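Probable zinc protease PqqL (PDB 6OFT) is probably a zinc-dependent metalloendopeptidase of the M16 family that cleaves peptide bonds in the periplasm, represented here by its first half. Local coordinates at residues Q154-F159 against F431-V436; I246-E251 against N437-A442; N255-Y260 against D333-L338; L259-P264 against L320-N325. All blocks are in the same frame, centred on the assembly; numbering follows the deposited sequence.

From the N terminus, helix 148-160 comes first; its residues 154-159 meet strand 430-436 in contact 1, closing a loop of 271 residues. Contact 2 joins the end of strand 242-248 to the turn and helix start at 437-442; because 437-442 lies beyond 431-436, contacts 1 and 2 cross along the chain. Contacts 3 and 4 both start on strand 256-264 and nest inside the loops closed by contacts 1 and 2, running to helix 331-348 and strand 317-326. All four reach one five-stranded mixed sheet: helix 148-160 lies on the face bearing Y260, helix 331-348 on the face bearing I257 and L259.

Contact 1: residues Q154-F159 against F431-V436; sequences QARRPF and FWEQMV
R156 reaches from its helix to E433 on the strand and grips the carboxylate side-on, one nitrogen to each oxygen. NE of R156 donates to OE1 of E433 at 2.8 Å, on the syn lone pair, with an N-H...O angle of 154°. NH2 of R156 meets OE2 of E433 at 3.0 Å in a straighter bond, lying in the guanidinium plane but reaching the carboxylate on its syn side from out of its plane. The guanidinium and carboxylate planes are thus twisted by 33°. At the guanidinium edge, SD of M435 lies 3.6 Å from NH2 of R156.

Beside this salt bridge, the CB of F159 sits over the centre of the F431 ring, 3.6 Å from its centroid, a CH-pi contact along the ring normal. The two rings themselves lie obliquely, with centroids 5.7 Å apart.

These contacts place helix 148-160, in the range of the M16 peptidase domain, alongside strand 430-436, an inner strand of the five-stranded mixed sheet; the short segments run nearly antiparallel, their axes 10.6 Å apart. R156 is extended from the backbone as far as CD, and its bend at chi3 (-69°) turns the NE/NH2 edge onto the carboxylate, the two side chains crossing at about a right angle. In the second shell, R323 forms a salt bridge with OE2 of E433, so two arginines share this buried carboxylate, while Y260 stacks on F431.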
loop_
_atom_site.group_PDB
_atom_site.type_symbol
_atom_site.label_atom_id
_atom_site.label_comp_id
_atom_site.label_asym_id
_atom_site.label_seq_id
_atom_site.Cartn_x
_atom_site.Cartn_y
_atom_site.Cartn_z
ATOM N N GLN A 154 6.215 7.558 -13.000
ATOM C CA GLN A 154 7.407 7.189 -13.777
ATOM C C GLN A 154 8.545 8.200 -13.600
ATOM O O GLN A 154 9.699 7.790 -13.457
ATOM C CB GLN A 154 7.091 7.043 -15.277
ATOM C CG GLN A 154 6.294 5.797 -15.644
ATOM C CD GLN A 154 6.921 4.491 -15.226
ATOM O OE1 GLN A 154 6.372 3.757 -14.403
ATOM N NE2 GLN A 154 8.076 4.170 -15.784
ATOM N N ALA A 155 8.217 9.515 -13.628
ATOM C CA ALA A 155 9.189 10.609 -13.451
ATOM C C ALA A 155 9.778 10.644 -12.024
ATOM O O ALA A 155 10.969 10.911 -11.864
ATOM C CB ALA A 155 8.550 11.950 -13.785
ATOM N N ARG A 156 8.934 10.387 -10.999
ATOM C CA ARG A 156 9.322 10.363 -9.580
ATOM C C ARG A 156 10.122 9.111 -9.230
ATOM O O ARG A 156 10.952 9.140 -8.312
ATOM C CB ARG A 156 8.051 10.407 -8.713
ATOM C CG ARG A 156 8.290 10.600 -7.205
ATOM C CD ARG A 156 7.003 10.787 -6.428
ATOM N NE ARG A 156 6.379 12.074 -6.743
ATOM C CZ ARG A 156 5.122 12.224 -7.141
ATOM N NH1 ARG A 156 4.324 11.170 -7.258
ATOM N NH2 ARG A 156 4.649 13.430 -7.421
ATOM N N ARG A 157 9.811 7.990 -9.926
ATOM C CA ARG A 157 10.323 6.637 -9.715
ATOM C C ARG A 157 11.821 6.525 -9.448
ATOM O O ARG A 157 12.148 5.911 -8.429
ATOM C CB ARG A 157 9.932 5.721 -10.887
ATOM C CG ARG A 157 9.545 4.354 -10.440
ATOM C CD ARG A 157 8.926 3.546 -11.549
ATOM N NE ARG A 157 8.650 2.203 -11.050
ATOM C CZ ARG A 157 9.541 1.225 -11.053
ATOM N NH1 ARG A 157 10.737 1.415 -11.584
ATOM N NH2 ARG A 157 9.234 0.041 -10.545
ATOM N N PRO A 158 12.755 7.067 -10.292
ATOM C CA PRO A 158 14.190 6.893 -9.997
ATOM C C PRO A 158 14.640 7.529 -8.683
ATOM O O PRO A 158 15.595 7.055 -8.065
ATOM C CB PRO A 158 14.876 7.540 -11.205
ATOM C CG PRO A 158 13.844 7.526 -12.277
ATOM C CD PRO A 158 12.581 7.798 -11.568
ATOM N N PHE A 159 13.963 8.609 -8.277
ATOM C CA PHE A 159 14.241 9.351 -7.050
ATOM C C PHE A 159 13.708 8.579 -5.850
ATOM O O PHE A 159 14.449 8.304 -4.896
ATOM C CB PHE A 159 13.619 10.767 -7.107
ATOM C CG PHE A 159 14.134 11.630 -8.240
ATOM C CD1 PHE A 159 13.571 11.547 -9.512
ATOM C CD2 PHE A 159 15.202 12.502 -8.045
ATOM C CE1 PHE A 159 14.080 12.314 -10.574
ATOM C CE2 PHE A 159 15.710 13.258 -9.107
ATOM C CZ PHE A 159 15.146 13.161 -10.363
ATOM N N PHE A 431 15.012 14.366 -1.490
ATOM C CA PHE A 431 14.878 15.020 -2.779
ATOM C C PHE A 431 13.777 16.081 -2.775
ATOM O O PHE A 431 12.718 15.882 -2.170
ATOM C CB PHE A 431 14.724 14.023 -3.953
ATOM C CG PHE A 431 13.445 13.224 -4.030
ATOM C CD1 PHE A 431 13.367 11.945 -3.474
ATOM C CD2 PHE A 431 12.342 13.709 -4.729
ATOM C CE1 PHE A 431 12.201 11.183 -3.595
ATOM C CE2 PHE A 431 11.166 12.955 -4.829
ATOM C CZ PHE A 431 11.111 11.689 -4.282
ATOM N N TRP A 432 14.065 17.187 -3.434
ATOM C CA TRP A 432 13.119 18.303 -3.657
ATOM C C TRP A 432 12.366 18.039 -4.951
ATOM O O TRP A 432 12.983 17.616 -5.893
ATOM C CB TRP A 432 13.838 19.647 -3.739
ATOM C CG TRP A 432 14.252 20.161 -2.405
ATOM C CD1 TRP A 432 15.471 20.035 -1.838
ATOM C CD2 TRP A 432 13.431 20.848 -1.455
ATOM N NE1 TRP A 432 15.466 20.607 -0.609
ATOM C CE2 TRP A 432 14.233 21.108 -0.337
ATOM C CE3 TRP A 432 12.107 21.277 -1.442
ATOM C CZ2 TRP A 432 13.756 21.774 0.785
ATOM C CZ3 TRP A 432 11.639 21.934 -0.338
ATOM C CH2 TRP A 432 12.447 22.170 0.767
ATOM N N GLU A 433 11.090 18.303 -4.975
ATOM C CA GLU A 433 10.317 18.094 -6.182
ATOM C C GLU A 433 9.285 19.188 -6.419
ATOM O O GLU A 433 8.534 19.541 -5.518
ATOM C CB GLU A 433 9.637 16.721 -6.122
ATOM C CG GLU A 433 8.892 16.329 -7.384
ATOM C CD GLU A 433 7.906 15.225 -7.090
ATOM O OE1 GLU A 433 8.311 14.044 -7.157
ATOM O OE2 GLU A 433 6.744 15.537 -6.750
ATOM N N GLN A 434 9.229 19.682 -7.653
ATOM C CA GLN A 434 8.236 20.655 -8.076
ATOM C C GLN A 434 7.409 20.070 -9.195
ATOM O O GLN A 434 7.933 19.342 -10.030
ATOM C CB GLN A 434 8.870 21.979 -8.509
ATOM C CG GLN A 434 9.190 22.879 -7.316
ATOM C CD GLN A 434 10.117 24.003 -7.672
ATOM O OE1 GLN A 434 9.767 25.180 -7.585
ATOM N NE2 GLN A 434 11.327 23.668 -8.064
ATOM N N MET A 435 6.119 20.398 -9.215
ATOM C CA MET A 435 5.192 19.936 -10.242
ATOM C C MET A 435 4.629 21.148 -10.942
ATOM O O MET A 435 4.195 22.086 -10.277
ATOM C CB MET A 435 4.097 19.063 -9.624
ATOM C CG MET A 435 4.595 17.680 -9.272
ATOM S SD MET A 435 3.387 16.645 -8.421
ATOM C CE MET A 435 2.169 16.352 -9.771
ATOM N N VAL A 436 4.768 21.184 -12.280
ATOM C CA VAL A 436 4.326 22.293 -13.140
ATOM C C VAL A 436 3.451 21.771 -14.294
ATOM O O VAL A 436 3.687 20.663 -14.784
ATOM C CB VAL A 436 5.474 23.228 -13.611
ATOM C CG1 VAL A 436 6.097 23.957 -12.429
ATOM C CG2 VAL A 436 6.544 22.482 -14.411
#

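Contact 2: residues I246-E251 against N437-A442; sequences IINDKE and NNEVAA
The backbones come closest where K250 follows the end of strand 242-248 and N437 follows strand 430-436: their CA atoms are 4.2 Å apart, and CA of K250 lies 3.3 Å from O of N437 in a CA-H...O contact with an angle of 162° at the hydrogen. CB of N437 lies equally near O of D249, at 3.3 Å.

On the exposed side, OE2 of E439 receives two donors. ND2 of N248 reaches OE2 of E439 at 3.3 Å, on the syn lone pair, with an N-H...O angle of 163°; amide and carboxylate are nearly coplanar, at 4°. NZ of K250 forms a salt bridge to the same OE2 of E439 at 3.2 Å. The lysine gets there because its chain bends at chi2 and chi4, carrying the ammonium back across the contact although the side chain starts out pointing away. ND2 of N248 also touches CB of A442, 3.7 Å away.

The helix these groups meet begins with N438 as N-cap: its OD1 accepts from N of A441 at 2.9 Å and, weakly, from N of V440, while its ND2 is held by D329. N437, just before the cap, bonds through ND2 to O of N252 and through OD1 to N255. On the other segment, OD2 of D249 accepts from N of E251, an Asx turn that starts the chain's departure from the edge strand. D249 and E251 both form salt bridges with R151 of helix 148-160.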
loop_
_atom_site.group_PDB
_atom_site.type_symbol
_atom_site.label_atom_id
_atom_site.label_comp_id
_atom_site.label_asym_id
_atom_site.label_seq_id
_atom_site.Cartn_x
_atom_site.Cartn_y
_atom_site.Cartn_z
ATOM N N ILE A 246 11.877 18.376 -11.338
ATOM C CA ILE A 246 10.737 19.192 -11.751
ATOM C C ILE A 246 9.936 18.305 -12.689
ATOM O O ILE A 246 10.494 17.776 -13.656
ATOM C CB ILE A 246 11.085 20.587 -12.366
ATOM C CG1 ILE A 246 11.884 21.482 -11.380
ATOM C CG2 ILE A 246 9.808 21.323 -12.855
ATOM C CD1 ILE A 246 12.656 22.705 -12.095
ATOM N N ILE A 247 8.657 18.055 -12.340
ATOM C CA ILE A 247 7.761 17.232 -13.150
ATOM C C ILE A 247 6.897 18.176 -13.956
ATOM O O ILE A 247 6.080 18.904 -13.391
ATOM C CB ILE A 247 6.924 16.203 -12.328
ATOM C CG1 ILE A 247 7.844 15.279 -11.498
ATOM C CG2 ILE A 247 5.992 15.389 -13.264
ATOM C CD1 ILE A 247 7.167 14.398 -10.539
ATOM N N ASN A 248 7.110 18.193 -15.272
ATOM C CA ASN A 248 6.346 19.038 -16.173
ATOM C C ASN A 248 5.347 18.164 -16.953
ATOM O O ASN A 248 5.748 17.352 -17.797
ATOM C CB ASN A 248 7.283 19.821 -17.110
ATOM C CG ASN A 248 6.642 20.991 -17.833
ATOM O OD1 ASN A 248 5.449 20.991 -18.172
ATOM N ND2 ASN A 248 7.435 22.020 -18.098
ATOM N N ASP A 249 4.050 18.299 -16.625
ATOM C CA ASP A 249 2.965 17.560 -17.283
ATOM C C ASP A 249 1.739 18.453 -17.369
ATOM O O ASP A 249 1.154 18.805 -16.344
ATOM C CB ASP A 249 2.652 16.238 -16.554
ATOM C CG ASP A 249 1.871 15.188 -17.347
ATOM O OD1 ASP A 249 2.138 13.988 -17.159
ATOM O OD2 ASP A 249 0.975 15.572 -18.139
ATOM N N LYS A 250 1.352 18.813 -18.602
ATOM C CA LYS A 250 0.224 19.703 -18.901
ATOM C C LYS A 250 -1.119 19.159 -18.421
ATOM O O LYS A 250 -2.027 19.948 -18.158
ATOM C CB LYS A 250 0.181 20.070 -20.396
ATOM C CG LYS A 250 1.492 20.654 -20.924
ATOM C CD LYS A 250 1.294 21.927 -21.742
ATOM C CE LYS A 250 2.575 22.395 -22.397
ATOM N NZ LYS A 250 3.599 22.835 -21.406
ATOM N N GLU A 251 -1.214 17.821 -18.247
ATOM C CA GLU A 251 -2.408 17.098 -17.801
ATOM C C GLU A 251 -2.556 17.021 -16.274
ATOM O O GLU A 251 -3.639 16.680 -15.798
ATOM C CB GLU A 251 -2.487 15.699 -18.444
ATOM C CG GLU A 251 -2.767 15.753 -19.940
ATOM C CD GLU A 251 -3.297 14.499 -20.609
ATOM O OE1 GLU A 251 -3.327 13.426 -19.962
ATOM O OE2 GLU A 251 -3.681 14.593 -21.797
ATOM N N ASN A 437 2.416 22.537 -14.682
ATOM C CA ASN A 437 1.494 22.092 -15.740
ATOM C C ASN A 437 1.339 23.080 -16.908
ATOM O O ASN A 437 0.541 22.844 -17.813
ATOM C CB ASN A 437 0.125 21.701 -15.152
ATOM C CG ASN A 437 -0.608 22.776 -14.390
ATOM O OD1 ASN A 437 -0.272 23.969 -14.422
ATOM N ND2 ASN A 437 -1.640 22.361 -13.682
ATOM N N ASN A 438 2.107 24.168 -16.895
ATOM C CA ASN A 438 2.124 25.183 -17.952
ATOM C C ASN A 438 3.496 25.839 -17.950
ATOM O O ASN A 438 4.263 25.639 -16.999
ATOM C CB ASN A 438 0.977 26.202 -17.801
ATOM C CG ASN A 438 1.017 27.011 -16.531
ATOM O OD1 ASN A 438 1.784 27.973 -16.402
ATOM N ND2 ASN A 438 0.182 26.652 -15.570
ATOM N N GLU A 439 3.810 26.617 -18.999
ATOM C CA GLU A 439 5.111 27.261 -19.115
ATOM C C GLU A 439 5.261 28.499 -18.217
ATOM O O GLU A 439 6.395 28.921 -17.995
ATOM C CB GLU A 439 5.478 27.547 -20.588
ATOM C CG GLU A 439 5.838 26.279 -21.366
ATOM C CD GLU A 439 6.727 25.274 -20.641
ATOM O OE1 GLU A 439 7.941 25.549 -20.498
ATOM O OE2 GLU A 439 6.206 24.220 -20.201
ATOM N N VAL A 440 4.156 29.038 -17.649
ATOM C CA VAL A 440 4.249 30.170 -16.704
ATOM C C VAL A 440 4.776 29.598 -15.358
ATOM O O VAL A 440 5.759 30.115 -14.825
ATOM C CB VAL A 440 2.927 30.970 -16.521
ATOM C CG1 VAL A 440 3.129 32.179 -15.608
ATOM C CG2 VAL A 440 2.330 31.397 -17.861
ATOM N N ALA A 441 4.161 28.501 -14.853
ATOM C CA ALA A 441 4.616 27.847 -13.617
ATOM C C ALA A 441 6.015 27.238 -13.807
ATOM O O ALA A 441 6.816 27.272 -12.867
ATOM C CB ALA A 441 3.624 26.781 -13.168
ATOM N N ALA A 442 6.317 26.721 -15.033
ATOM C CA ALA A 442 7.613 26.119 -15.393
ATOM C C ALA A 442 8.733 27.137 -15.302
ATOM O O ALA A 442 9.816 26.813 -14.814
ATOM C CB ALA A 442 7.561 25.518 -16.793
#

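Contact 3: residues N255-Y260 against D333-L338; sequences NGIALY and DAANAL
I257 packs against A334, A335 and L338 in a buried strand-to-helix contact, apolar between side chains, in which helix 331-348 covers one face of the five-stranded sheet at its middle strand, 256-264. The axes are the evidence for helix-on-sheet packing: the short segments approach to 7.7 Å and run in roughly the same direction, 33° apart. All six touching residues are buried and no hydrogen bond joins the segments; the methyl groups also lie on the backbone of helix and strand.

The two branches of I257 divide the work. CG2 of I257 is directed at the backbone between A334 and A335, 3.6 Å from N of A335, and meets CB of A334 at 3.9 Å. The other branch runs anti to the backbone N (chi1 -171°) and brings CD1 of I257 alongside CB of A335, also at 3.9 Å. Small alanine side chains at both positions are consistent with the close approach of the isoleucine to the helix.

This is the layered alpha/beta arrangement of a domain assigned to the M16 inactive-domain family, with the helix following strand 317-326 in sequence and packing back on the sheet. One turn further along the helix, L338 extends CD2 over the strand backbone, 3.7 Å from O of I257 and 3.9 Å from CG2 of the same residue. CD2 of L338 also reaches CA of A258 at 4.0 Å. Beyond the pair, L338 touches V324 and W432 on the flanking strands, and I257 rests against Q434.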
loop_
_atom_site.group_PDB
_atom_site.type_symbol
_atom_site.label_atom_id
_atom_site.label_comp_id
_atom_site.label_asym_id
_atom_site.label_seq_id
_atom_site.Cartn_x
_atom_site.Cartn_y
_atom_site.Cartn_z
ATOM N N ASN A 255 -0.161 22.425 -9.156
ATOM C CA ASN A 255 1.234 22.849 -9.143
ATOM C C ASN A 255 1.665 22.924 -7.693
ATOM O O ASN A 255 0.839 23.216 -6.834
ATOM C CB ASN A 255 1.427 24.196 -9.838
ATOM C CG ASN A 255 1.125 24.161 -11.319
ATOM O OD1 ASN A 255 1.444 23.205 -12.042
ATOM N ND2 ASN A 255 0.496 25.210 -11.804
ATOM N N GLY A 256 2.932 22.630 -7.417
ATOM C CA GLY A 256 3.426 22.672 -6.044
ATOM C C GLY A 256 4.865 22.262 -5.846
ATOM O O GLY A 256 5.599 22.017 -6.807
ATOM N N ILE A 257 5.263 22.194 -4.573
ATOM C CA ILE A 257 6.610 21.845 -4.137
ATOM C C ILE A 257 6.534 20.830 -2.994
ATOM O O ILE A 257 5.667 20.932 -2.133
ATOM C CB ILE A 257 7.449 23.124 -3.788
ATOM C CG1 ILE A 257 8.948 22.781 -3.529
ATOM C CG2 ILE A 257 6.823 23.944 -2.634
ATOM C CD1 ILE A 257 9.931 23.958 -3.579
ATOM N N ALA A 258 7.439 19.846 -2.998
ATOM C CA ALA A 258 7.486 18.853 -1.944
ATOM C C ALA A 258 8.927 18.474 -1.590
ATOM O O ALA A 258 9.806 18.477 -2.459
ATOM C CB ALA A 258 6.699 17.610 -2.364
ATOM N N LEU A 259 9.150 18.175 -0.328
ATOM C CA LEU A 259 10.439 17.618 0.149
ATOM C C LEU A 259 10.171 16.167 0.571
ATOM O O LEU A 259 9.268 15.976 1.360
ATOM C CB LEU A 259 10.982 18.426 1.320
ATOM C CG LEU A 259 12.209 17.836 2.006
ATOM C CD1 LEU A 259 13.347 17.645 1.033
ATOM C CD2 LEU A 259 12.667 18.698 3.161
ATOM N N TYR A 260 10.881 15.214 0.001
ATOM C CA TYR A 260 10.743 13.792 0.292
ATOM C C TYR A 260 11.969 13.292 1.033
ATOM O O TYR A 260 13.092 13.574 0.617
ATOM C CB TYR A 260 10.646 12.990 -1.014
ATOM C CG TYR A 260 9.316 13.050 -1.738
ATOM C CD1 TYR A 260 8.968 14.157 -2.508
ATOM C CD2 TYR A 260 8.453 11.955 -1.745
ATOM C CE1 TYR A 260 7.768 14.200 -3.217
ATOM C CE2 TYR A 260 7.243 11.990 -2.442
ATOM C CZ TYR A 260 6.890 13.129 -3.149
ATOM O OH TYR A 260 5.696 13.175 -3.830
ATOM N N ASP A 333 5.649 31.455 -3.678
ATOM C CA ASP A 333 4.808 31.452 -2.479
ATOM C C ASP A 333 4.677 30.071 -1.859
ATOM O O ASP A 333 4.668 29.962 -0.630
ATOM C CB ASP A 333 3.430 32.082 -2.765
ATOM C CG ASP A 333 3.466 33.589 -2.960
ATOM O OD1 ASP A 333 2.452 34.148 -3.429
ATOM O OD2 ASP A 333 4.507 34.208 -2.641
ATOM N N ALA A 334 4.582 29.022 -2.708
ATOM C CA ALA A 334 4.501 27.623 -2.287
ATOM C C ALA A 334 5.792 27.234 -1.562
ATOM O O ALA A 334 5.735 26.732 -0.438
ATOM C CB ALA A 334 4.287 26.722 -3.498
ATOM N N ALA A 335 6.954 27.520 -2.194
ATOM C CA ALA A 335 8.286 27.251 -1.655
ATOM C C ALA A 335 8.460 28.000 -0.327
ATOM O O ALA A 335 8.879 27.388 0.663
ATOM C CB ALA A 335 9.349 27.674 -2.659
ATOM N N ASN A 336 8.070 29.306 -0.295
ATOM C CA ASN A 336 8.136 30.137 0.909
ATOM C C ASN A 336 7.360 29.535 2.068
ATOM O O ASN A 336 7.946 29.346 3.135
ATOM C CB ASN A 336 7.724 31.583 0.627
ATOM C CG ASN A 336 8.867 32.417 0.113
ATOM O OD1 ASN A 336 9.879 32.605 0.787
ATOM N ND2 ASN A 336 8.742 32.935 -1.090
ATOM N N ALA A 337 6.081 29.150 1.839
ATOM C CA ALA A 337 5.209 28.524 2.849
ATOM C C ALA A 337 5.794 27.226 3.410
ATOM O O ALA A 337 5.790 27.038 4.630
ATOM C CB ALA A 337 3.828 28.260 2.267
ATOM N N LEU A 338 6.305 26.342 2.523
ATOM C CA LEU A 338 6.891 25.070 2.913
ATOM C C LEU A 338 8.148 25.260 3.751
ATOM O O LEU A 338 8.250 24.667 4.825
ATOM C CB LEU A 338 7.163 24.165 1.679
ATOM C CG LEU A 338 7.680 22.724 1.937
ATOM C CD1 LEU A 338 6.778 21.947 2.895
ATOM C CD2 LEU A 338 7.851 21.960 0.623
#

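Contact 4: residues L259-P264 against L320-N325; sequences LYYRLP and LFFRVN
Backbone hydrogen bonds pair L259 with F322 and Y261 with L320, both antiparallel hydrogen-bonded pairs; Y260 and F321 form the non-hydrogen-bonded pair between them. N of F322 donates to O of L259 at 2.8 Å, and N of Y261 to O of L320 at 2.8 Å.

Aromatic contacts dominate the Y260 face. CB of F321 lies over the Y260 ring, 3.5 Å from its centroid in a CH-pi contact. The two side chains point the same way; their ring planes are 28° apart and slid so that they barely overlap, and OH of Y260 lies over the centre of the F321 ring. On the face of L259 and Y261, CE1 of F322 meets CD2 of Y261 edge to edge at 4.0 Å.

The polar side-chain link is a weak hydrogen bond: NH2 of R323 approaches OH of Y260 at 2.8 Å, but its N-H...O angle is only 127°. R323 leaves its backbone with CG opposite the N (chi1 -179°) and bends at chi3 to get there.

Apolar contact continues at L263, whose CD2 lies 3.8 Å from CD1 of L320. Two inner strands, 256-264 and 317-326, thus form an antiparallel pair in the five-stranded mixed sheet, both within the range assigned to the M16 inactive-domain family.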
loop_
_atom_site.group_PDB
_atom_site.type_symbol
_atom_site.label_atom_id
_atom_site.label_comp_id
_atom_site.label_asym_id
_atom_site.label_seq_id
_atom_site.Cartn_x
_atom_site.Cartn_y
_atom_site.Cartn_z
ATOM N N LEU A 259 9.150 18.175 -0.328
ATOM C CA LEU A 259 10.439 17.618 0.149
ATOM C C LEU A 259 10.171 16.167 0.571
ATOM O O LEU A 259 9.268 15.976 1.360
ATOM C CB LEU A 259 10.982 18.426 1.320
ATOM C CG LEU A 259 12.209 17.836 2.006
ATOM C CD1 LEU A 259 13.347 17.645 1.033
ATOM C CD2 LEU A 259 12.667 18.698 3.161
ATOM N N TYR A 260 10.881 15.214 0.001
ATOM C CA TYR A 260 10.743 13.792 0.292
ATOM C C TYR A 260 11.969 13.292 1.033
ATOM O O TYR A 260 13.092 13.574 0.617
ATOM C CB TYR A 260 10.646 12.990 -1.014
ATOM C CG TYR A 260 9.316 13.050 -1.738
ATOM C CD1 TYR A 260 8.968 14.157 -2.508
ATOM C CD2 TYR A 260 8.453 11.955 -1.745
ATOM C CE1 TYR A 260 7.768 14.200 -3.217
ATOM C CE2 TYR A 260 7.243 11.990 -2.442
ATOM C CZ TYR A 260 6.890 13.129 -3.149
ATOM O OH TYR A 260 5.696 13.175 -3.830
ATOM N N TYR A 261 11.742 12.565 2.093
ATOM C CA TYR A 261 12.805 11.887 2.861
ATOM C C TYR A 261 12.588 10.377 2.675
ATOM O O TYR A 261 11.453 9.995 2.556
ATOM C CB TYR A 261 12.759 12.262 4.340
ATOM C CG TYR A 261 13.225 13.649 4.692
ATOM C CD1 TYR A 261 14.566 13.961 4.753
ATOM C CD2 TYR A 261 12.325 14.649 4.985
ATOM C CE1 TYR A 261 15.011 15.223 5.082
ATOM C CE2 TYR A 261 12.750 15.918 5.323
ATOM C CZ TYR A 261 14.097 16.210 5.362
ATOM O OH TYR A 261 14.546 17.445 5.689
ATOM N N ARG A 262 13.620 9.572 2.618
ATOM C CA ARG A 262 13.484 8.121 2.489
ATOM C C ARG A 262 14.118 7.518 3.731
ATOM O O ARG A 262 15.196 7.937 4.139
ATOM C CB ARG A 262 14.136 7.568 1.208
ATOM C CG ARG A 262 13.634 8.185 -0.110
ATOM C CD ARG A 262 14.039 7.357 -1.329
ATOM N NE ARG A 262 15.418 6.864 -1.232
ATOM C CZ ARG A 262 15.825 5.669 -1.645
ATOM N NH1 ARG A 262 14.972 4.833 -2.232
ATOM N NH2 ARG A 262 17.088 5.300 -1.484
ATOM N N LEU A 263 13.437 6.563 4.355
ATOM C CA LEU A 263 13.937 5.981 5.612
ATOM C C LEU A 263 13.415 4.557 5.834
ATOM O O LEU A 263 12.358 4.226 5.288
ATOM C CB LEU A 263 13.534 6.892 6.809
ATOM C CG LEU A 263 12.029 7.097 7.090
ATOM C CD1 LEU A 263 11.787 7.361 8.553
ATOM C CD2 LEU A 263 11.447 8.249 6.265
ATOM N N PRO A 264 14.070 3.740 6.695
ATOM C CA PRO A 264 13.541 2.389 6.963
ATOM C C PRO A 264 12.118 2.400 7.496
ATOM O O PRO A 264 11.695 3.356 8.163
ATOM C CB PRO A 264 14.512 1.828 8.015
ATOM C CG PRO A 264 15.786 2.565 7.775
ATOM C CD PRO A 264 15.343 3.960 7.423
ATOM N N LEU A 320 8.738 9.756 3.671
ATOM C CA LEU A 320 7.965 10.771 4.362
ATOM C C LEU A 320 8.141 12.048 3.552
ATOM O O LEU A 320 9.269 12.514 3.380
ATOM C CB LEU A 320 8.484 10.967 5.790
ATOM C CG LEU A 320 7.649 10.422 6.936
ATOM C CD1 LEU A 320 7.737 8.918 7.007
ATOM C CD2 LEU A 320 8.150 10.973 8.245
ATOM N N PHE A 321 7.042 12.585 3.002
ATOM C CA PHE A 321 7.117 13.831 2.241
ATOM C C PHE A 321 6.286 14.969 2.835
ATOM O O PHE A 321 5.268 14.730 3.488
ATOM C CB PHE A 321 6.786 13.629 0.760
ATOM C CG PHE A 321 5.383 13.194 0.417
ATOM C CD1 PHE A 321 4.393 14.132 0.150
ATOM C CD2 PHE A 321 5.064 11.844 0.299
ATOM C CE1 PHE A 321 3.095 13.731 -0.175
ATOM C CE2 PHE A 321 3.773 11.444 -0.051
ATOM C CZ PHE A 321 2.803 12.391 -0.307
ATOM N N PHE A 322 6.700 16.210 2.556
ATOM C CA PHE A 322 6.020 17.426 3.009
ATOM C C PHE A 322 5.743 18.255 1.774
ATOM O O PHE A 322 6.671 18.685 1.098
ATOM C CB PHE A 322 6.871 18.182 4.042
ATOM C CG PHE A 322 7.243 17.335 5.238
ATOM C CD1 PHE A 322 8.438 16.619 5.261
ATOM C CD2 PHE A 322 6.398 17.243 6.336
ATOM C CE1 PHE A 322 8.768 15.809 6.350
ATOM C CE2 PHE A 322 6.729 16.436 7.432
ATOM C CZ PHE A 322 7.914 15.726 7.435
ATOM N N ARG A 323 4.458 18.426 1.448
ATOM C CA ARG A 323 4.018 19.123 0.247
ATOM C C ARG A 323 3.176 20.361 0.514
ATOM O O ARG A 323 2.355 20.365 1.427
ATOM C CB ARG A 323 3.265 18.133 -0.662
ATOM C CG ARG A 323 2.758 18.731 -1.985
ATOM C CD ARG A 323 1.999 17.718 -2.816
ATOM N NE ARG A 323 2.838 16.593 -3.239
ATOM C CZ ARG A 323 3.706 16.642 -4.245
ATOM N NH1 ARG A 323 3.869 17.765 -4.935
ATOM N NH2 ARG A 323 4.420 15.570 -4.567
ATOM N N VAL A 324 3.384 21.410 -0.309
ATOM C CA VAL A 324 2.595 22.634 -0.313
ATOM C C VAL A 324 2.116 22.839 -1.759
ATOM O O VAL A 324 2.939 22.900 -2.678
ATOM C CB VAL A 324 3.315 23.886 0.273
ATOM C CG1 VAL A 324 2.552 25.164 -0.062
ATOM C CG2 VAL A 324 3.504 23.773 1.787
ATOM N N ASN A 325 0.787 22.922 -1.953
ATOM C CA ASN A 325 0.171 23.145 -3.257
ATOM C C ASN A 325 0.107 24.634 -3.559
ATOM O O ASN A 325 -0.316 25.431 -2.715
ATOM C CB ASN A 325 -1.201 22.486 -3.336
ATOM C CG ASN A 325 -1.179 21.007 -2.993
ATOM O OD1 ASN A 325 -1.946 20.537 -2.147
ATOM N ND2 ASN A 325 -0.284 20.246 -3.620
#